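Local coordinates for protein Cfl (PDB 7A9J) that acts as a coronafacic acid ligase of the ATP-dependent AMP-binding family, probably activating carboxylic acids as adenylates for amide formation, at residues A[144-149]-A[158-163]; A[129-134]-A[150-155]. The protein carries 1 engineered substitution. All coordinates share one frame; numbering follows the deposited sequence.

Contact 1. Residues A[144-149]-A[158-163]; sequences EKIWVI and NNTHNW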
# COMPACT_ATOMS: atom_id res chain seq x y z
N GLU A 144 3.39 -30.52 5.32
CA GLU A 144 2.63 -31.78 5.32
C GLU A 144 1.52 -31.82 4.26
O GLU A 144 1.10 -32.92 3.85
CB GLU A 144 1.99 -32.00 6.69
CG GLU A 144 2.95 -32.03 7.86
CD GLU A 144 2.24 -31.77 9.20
OE1 GLU A 144 1.07 -32.21 9.38
OE2 GLU A 144 2.85 -31.10 10.07
N LYS A 145 1.00 -30.66 3.87
CA LYS A 145 -0.01 -30.51 2.83
C LYS A 145 0.36 -29.33 1.94
O LYS A 145 0.64 -28.24 2.44
CB LYS A 145 -1.39 -30.24 3.42
CG LYS A 145 -1.83 -31.33 4.40
CD LYS A 145 -2.17 -32.57 3.68
CE LYS A 145 -2.29 -33.76 4.68
NZ LYS A 145 -2.82 -35.00 4.06
N ILE A 146 0.28 -29.56 0.64
CA ILE A 146 0.45 -28.55 -0.39
C ILE A 146 -0.80 -28.65 -1.27
O ILE A 146 -0.94 -29.64 -1.98
CB ILE A 146 1.72 -28.84 -1.23
CG1 ILE A 146 2.96 -28.87 -0.33
CG2 ILE A 146 1.85 -27.87 -2.42
CD1 ILE A 146 4.20 -29.42 -1.02
N TRP A 147 -1.64 -27.63 -1.28
CA TRP A 147 -2.80 -27.59 -2.16
C TRP A 147 -2.61 -26.54 -3.24
O TRP A 147 -2.12 -25.42 -2.95
CB TRP A 147 -4.08 -27.26 -1.38
CG TRP A 147 -4.57 -28.29 -0.36
CD1 TRP A 147 -5.37 -29.38 -0.61
CD2 TRP A 147 -4.37 -28.26 1.06
NE1 TRP A 147 -5.65 -30.06 0.57
CE2 TRP A 147 -5.07 -29.38 1.61
CE3 TRP A 147 -3.67 -27.42 1.93
CZ2 TRP A 147 -5.06 -29.67 2.96
CZ3 TRP A 147 -3.68 -27.68 3.27
CH2 TRP A 147 -4.40 -28.81 3.78
N VAL A 148 -2.97 -26.88 -4.47
CA VAL A 148 -2.70 -26.05 -5.65
C VAL A 148 -3.98 -25.99 -6.48
O VAL A 148 -4.52 -27.04 -6.88
CB VAL A 148 -1.57 -26.63 -6.51
CG1 VAL A 148 -1.33 -25.76 -7.78
CG2 VAL A 148 -0.32 -26.84 -5.69
N ILE A 149 -4.45 -24.78 -6.74
CA ILE A 149 -5.58 -24.61 -7.64
C ILE A 149 -5.13 -24.96 -9.04
O ILE A 149 -4.09 -24.47 -9.52
CB ILE A 149 -6.08 -23.15 -7.58
CG1 ILE A 149 -6.51 -22.81 -6.16
CG2 ILE A 149 -7.22 -22.96 -8.60
CD1 ILE A 149 -6.92 -21.30 -5.98
N ASN A 158 2.43 -37.73 -3.15
CA ASN A 158 3.17 -37.37 -1.93
C ASN A 158 2.30 -36.43 -1.10
O ASN A 158 1.17 -36.82 -0.73
CB ASN A 158 4.53 -36.81 -2.30
CG ASN A 158 5.33 -37.77 -3.09
OD1 ASN A 158 5.33 -38.97 -2.79
ND2 ASN A 158 5.98 -37.28 -4.13
N ASN A 159 2.72 -35.20 -0.84
CA ASN A 159 1.92 -34.27 -0.07
C ASN A 159 1.30 -33.18 -0.93
O ASN A 159 0.75 -32.23 -0.39
CB ASN A 159 2.74 -33.64 1.04
CG ASN A 159 3.15 -34.65 2.06
OD1 ASN A 159 2.40 -35.59 2.35
ND2 ASN A 159 4.35 -34.49 2.61
N THR A 160 1.33 -33.33 -2.25
CA THR A 160 0.76 -32.30 -3.13
C THR A 160 -0.62 -32.73 -3.59
O THR A 160 -0.78 -33.84 -4.11
CB THR A 160 1.70 -32.09 -4.30
OG1 THR A 160 2.96 -31.71 -3.75
CG2 THR A 160 1.21 -30.97 -5.21
N HIS A 161 -1.60 -31.84 -3.37
CA HIS A 161 -3.02 -32.11 -3.56
C HIS A 161 -3.64 -31.05 -4.45
O HIS A 161 -3.18 -29.90 -4.51
CB HIS A 161 -3.75 -32.15 -2.21
CG HIS A 161 -3.27 -33.25 -1.32
ND1 HIS A 161 -3.80 -34.52 -1.34
CD2 HIS A 161 -2.27 -33.26 -0.40
CE1 HIS A 161 -3.15 -35.28 -0.46
NE2 HIS A 161 -2.24 -34.53 0.14
N ASN A 162 -4.70 -31.43 -5.14
CA ASN A 162 -5.48 -30.43 -5.86
C ASN A 162 -6.35 -29.65 -4.87
O ASN A 162 -6.89 -30.22 -3.91
CB ASN A 162 -6.36 -31.14 -6.90
CG ASN A 162 -7.03 -30.19 -7.86
OD1 ASN A 162 -7.89 -29.38 -7.47
ND2 ASN A 162 -6.64 -30.27 -9.14
N TRP A 163 -6.53 -28.36 -5.15
CA TRP A 163 -7.39 -27.49 -4.34
C TRP A 163 -8.78 -28.09 -4.14
O TRP A 163 -9.39 -27.93 -3.07
CB TRP A 163 -7.54 -26.13 -5.03
CG TRP A 163 -8.65 -25.29 -4.51
CD1 TRP A 163 -9.92 -25.14 -5.05
CD2 TRP A 163 -8.61 -24.49 -3.34
NE1 TRP A 163 -10.64 -24.28 -4.29
CE2 TRP A 163 -9.89 -23.89 -3.21
CE3 TRP A 163 -7.63 -24.22 -2.39
CZ2 TRP A 163 -10.20 -23.03 -2.17
CZ3 TRP A 163 -7.92 -23.30 -1.36
CH2 TRP A 163 -9.21 -22.75 -1.25
O HOH W 1 -0.43 -35.38 2.66
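Ile146 O accepts a nearly linear hydrogen bond from His161 N (2.7 Å) and a weaker CA-H...O contact from Thr160, whose CA is 3.4 Å from the oxygen. This is parallel beta pairing, in which strand 160-162 forms the outer edge of a five-stranded parallel sheet and strand 145-148 lies next to it, flanked on its other side by strand 122-125. Ile146 N donates to Asn159 O (2.9 Å) and Val148 N to His161 O (3.0 Å), so the edge strand is held by alternating donors and acceptors. Side chains then sort by face. Ile146 CD1 comes against Thr160 OG1 on the face covered by Phe130 of helix 127-132; beta-branched Ile146 and Thr160 suit extended strand, and the buried Thr160 hydroxyl is satisfied by Glu138. On the other face Trp147 and His161 lie next to each other, their planes turned 40° apart. Contact comes through His161 CB, which is 3.6 Å from Trp147 CD1, rather than through stacked rings. The imidazole has CG beside its own backbone N (chi1 -63°), which carries NE2 to where a water held by Lys145 NZ (2.8 Å) meets both His161 NE2 and Asn159 OD1. ND1 is bonded to Glu165. Where the strand gives way to helix 163-166, Asn162 is the N-cap, its OD1 accepting from Glu164 N. Ile149 CG1 packs over one face of the Trp163 indole. Trp163 N still reaches Val148 O at 3.0 Å, but from well above the carbonyl plane, 61° out of it.

Contact 2. Residues A[129-134]-A[150-155]; sequences RFYETK and DLKIED. With PO4 (phosphate ion), chain C.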
# COMPACT_ATOMS: atom_id res chain seq x y z
N ARG A 129 1.63 -19.62 -9.62
CA ARG A 129 2.64 -19.42 -8.57
C ARG A 129 3.33 -20.73 -8.21
O ARG A 129 4.57 -20.80 -8.12
CB ARG A 129 1.99 -18.78 -7.33
CG ARG A 129 2.17 -17.23 -7.28
CD ARG A 129 1.83 -16.55 -8.65
NE ARG A 129 0.38 -16.61 -8.95
CZ ARG A 129 -0.22 -15.79 -9.82
NH1 ARG A 129 0.53 -14.83 -10.42
NH2 ARG A 129 -1.52 -15.94 -10.09
N PHE A 130 2.55 -21.79 -8.05
CA PHE A 130 3.14 -23.09 -7.74
C PHE A 130 4.11 -23.56 -8.80
O PHE A 130 5.18 -24.08 -8.48
CB PHE A 130 2.00 -24.14 -7.54
CG PHE A 130 2.53 -25.51 -7.22
CD1 PHE A 130 3.05 -25.78 -5.95
CD2 PHE A 130 2.44 -26.53 -8.14
CE1 PHE A 130 3.55 -27.08 -5.68
CE2 PHE A 130 2.97 -27.82 -7.90
CZ PHE A 130 3.50 -28.09 -6.63
N TYR A 131 3.74 -23.51 -10.09
CA TYR A 131 4.58 -24.17 -11.05
C TYR A 131 5.85 -23.37 -11.31
O TYR A 131 6.83 -23.93 -11.77
CB TYR A 131 3.82 -24.44 -12.35
CG TYR A 131 3.03 -25.72 -12.18
CD1 TYR A 131 3.69 -26.95 -12.22
CD2 TYR A 131 1.67 -25.69 -11.88
CE1 TYR A 131 2.95 -28.18 -12.05
CE2 TYR A 131 0.95 -26.90 -11.70
CZ TYR A 131 1.60 -28.09 -11.75
OH TYR A 131 0.91 -29.30 -11.59
N GLU A 132 5.83 -22.09 -10.95
CA GLU A 132 7.06 -21.29 -11.02
C GLU A 132 8.03 -21.63 -9.88
O GLU A 132 9.21 -21.24 -9.92
CB GLU A 132 6.68 -19.80 -10.90
CG GLU A 132 6.23 -19.17 -12.22
CD GLU A 132 5.49 -17.83 -12.04
OE1 GLU A 132 5.36 -17.30 -10.90
OE2 GLU A 132 5.04 -17.28 -13.08
N THR A 133 7.53 -22.32 -8.86
CA THR A 133 8.21 -22.51 -7.58
C THR A 133 8.19 -23.97 -7.14
O THR A 133 8.40 -24.26 -5.96
CB THR A 133 7.52 -21.65 -6.52
OG1 THR A 133 7.12 -20.42 -7.11
CG2 THR A 133 8.51 -21.31 -5.41
N LYS A 134 7.89 -24.89 -8.05
CA LYS A 134 7.45 -26.22 -7.65
C LYS A 134 8.54 -26.97 -6.89
O LYS A 134 8.30 -27.56 -5.83
CB LYS A 134 7.06 -27.03 -8.90
CG LYS A 134 6.57 -28.46 -8.53
CD LYS A 134 5.80 -29.07 -9.65
CE LYS A 134 5.37 -30.51 -9.30
NZ LYS A 134 6.46 -31.52 -9.15
N ASP A 150 -5.88 -25.86 -9.70
CA ASP A 150 -5.58 -26.33 -11.05
C ASP A 150 -4.25 -27.08 -11.12
O ASP A 150 -3.63 -27.11 -12.18
CB ASP A 150 -5.54 -25.20 -12.08
CG ASP A 150 -6.80 -24.38 -12.12
OD1 ASP A 150 -6.70 -23.14 -11.93
OD2 ASP A 150 -7.87 -24.96 -12.41
N LEU A 151 -3.88 -27.77 -10.02
CA LEU A 151 -2.81 -28.77 -10.08
C LEU A 151 -2.96 -29.70 -11.27
O LEU A 151 -4.05 -30.26 -11.51
CB LEU A 151 -2.80 -29.57 -8.76
CG LEU A 151 -1.67 -30.57 -8.59
CD1 LEU A 151 -0.35 -29.73 -8.34
CD2 LEU A 151 -1.92 -31.53 -7.44
N LYS A 152 -1.87 -29.93 -12.02
CA LYS A 152 -1.92 -30.95 -13.06
C LYS A 152 -2.01 -32.33 -12.43
O LYS A 152 -1.42 -32.60 -11.38
CB LYS A 152 -0.67 -30.87 -13.96
CG LYS A 152 -0.44 -29.43 -14.41
CD LYS A 152 0.79 -29.30 -15.33
CE LYS A 152 1.24 -27.80 -15.40
NZ LYS A 152 2.22 -27.62 -16.54
N ILE A 153 -2.83 -33.20 -13.02
CA ILE A 153 -3.09 -34.45 -12.32
C ILE A 153 -1.84 -35.30 -12.15
O ILE A 153 -1.72 -36.02 -11.16
CB ILE A 153 -4.19 -35.25 -13.05
CG1 ILE A 153 -3.87 -35.47 -14.52
CG2 ILE A 153 -5.53 -34.53 -12.92
CD1 ILE A 153 -4.95 -36.23 -15.20
N GLU A 154 -0.91 -35.26 -13.10
CA GLU A 154 0.32 -36.05 -12.90
C GLU A 154 1.14 -35.60 -11.68
O GLU A 154 2.10 -36.30 -11.33
CB GLU A 154 1.21 -36.02 -14.13
CG GLU A 154 1.79 -34.65 -14.51
CD GLU A 154 0.81 -33.79 -15.30
OE1 GLU A 154 1.28 -32.79 -15.89
OE2 GLU A 154 -0.42 -34.14 -15.32
N ASP A 155 0.81 -34.47 -11.07
CA ASP A 155 1.52 -33.94 -9.90
C ASP A 155 0.76 -34.14 -8.59
O ASP A 155 1.21 -33.66 -7.55
CB ASP A 155 1.84 -32.45 -10.08
CG ASP A 155 2.77 -32.20 -11.27
OD1 ASP A 155 3.70 -33.00 -11.49
OD2 ASP A 155 2.49 -31.24 -12.01
P PO4 C . -2.63 -13.25 -12.48
O1 PO4 C . -1.11 -13.07 -12.25
O2 PO4 C . -2.94 -13.58 -13.92
O3 PO4 C . -3.30 -11.96 -12.12
O4 PO4 C . -3.19 -14.34 -11.63
O HOH W 2 5.35 -33.98 -9.53
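Tyr131 and Asp155 both place CG beside their backbone N (chi1 -83° and -62°), which sends the phenol and the carboxylate toward each other from opposite directions until Tyr131 OH donates to Asp155 OD2 over a short 2.5 Å. The bond joins helix 127-132, part of the beta-alpha-beta connection between strands 122-125 and 145-148, to the loop that leads on to edge strand 160-162. OD2 lies at the ring edge, near its plane, and offers its anti lone pair. The same phenol oxygen accepts a hydrogen bond from Lys152 N at 2.9 Å, so tyrosine suits this place: one hydroxyl both gives and takes a bond, tying two points of the loop to the helix. The ring is also covered on both faces. Lys152, extended beyond CG, lays its chain across one side, with CE 3.7 Å from the centroid of the Tyr131 ring as a CH-pi contact and NZ at 4.6 Å from that centroid as a cation-pi contact. Phe130 CD2 sits over the centre of the opposite face. Leu151 CD1 packs against Phe130 CE2 at 3.9 Å, an apolar partner for a buried ring. A water accepts from Lys134 NZ (2.7 Å) and donates to Asp155 OD1; the direct salt bridge is long, and NZ also pairs with Glu138. Arg129, clear of the loop and bridged to Asp126, turns its guanidinium edge to a phosphate, probably from the crystallisation liquor, that Lys128 NZ and Glu261 N also bind: NH1 meets phosphate O1 at 3.0 Å and NH2 phosphate O4 at 2.8 Å.

Contacts 1 and 2 hold the same outer part of the five-stranded sheet. Segment 150-155 continues directly from 144-149 and leads on toward 158-163, so the loop of contact 2 joins the two strands of contact 1. Contact 1 relies on backbone hydrogen bonds, with buried apolar residues in the middle and one bridging water near its start; contact 2 has no backbone-to-backbone bonds across it and depends on side chains, several charged and near solvent. Their buried parts touch: Val148 CG2 is 3.5 Å from Phe130 CG, and Leu151 CD2 packs against the backbone of His161. Glu138 serves both, bonding Thr160 and Lys134.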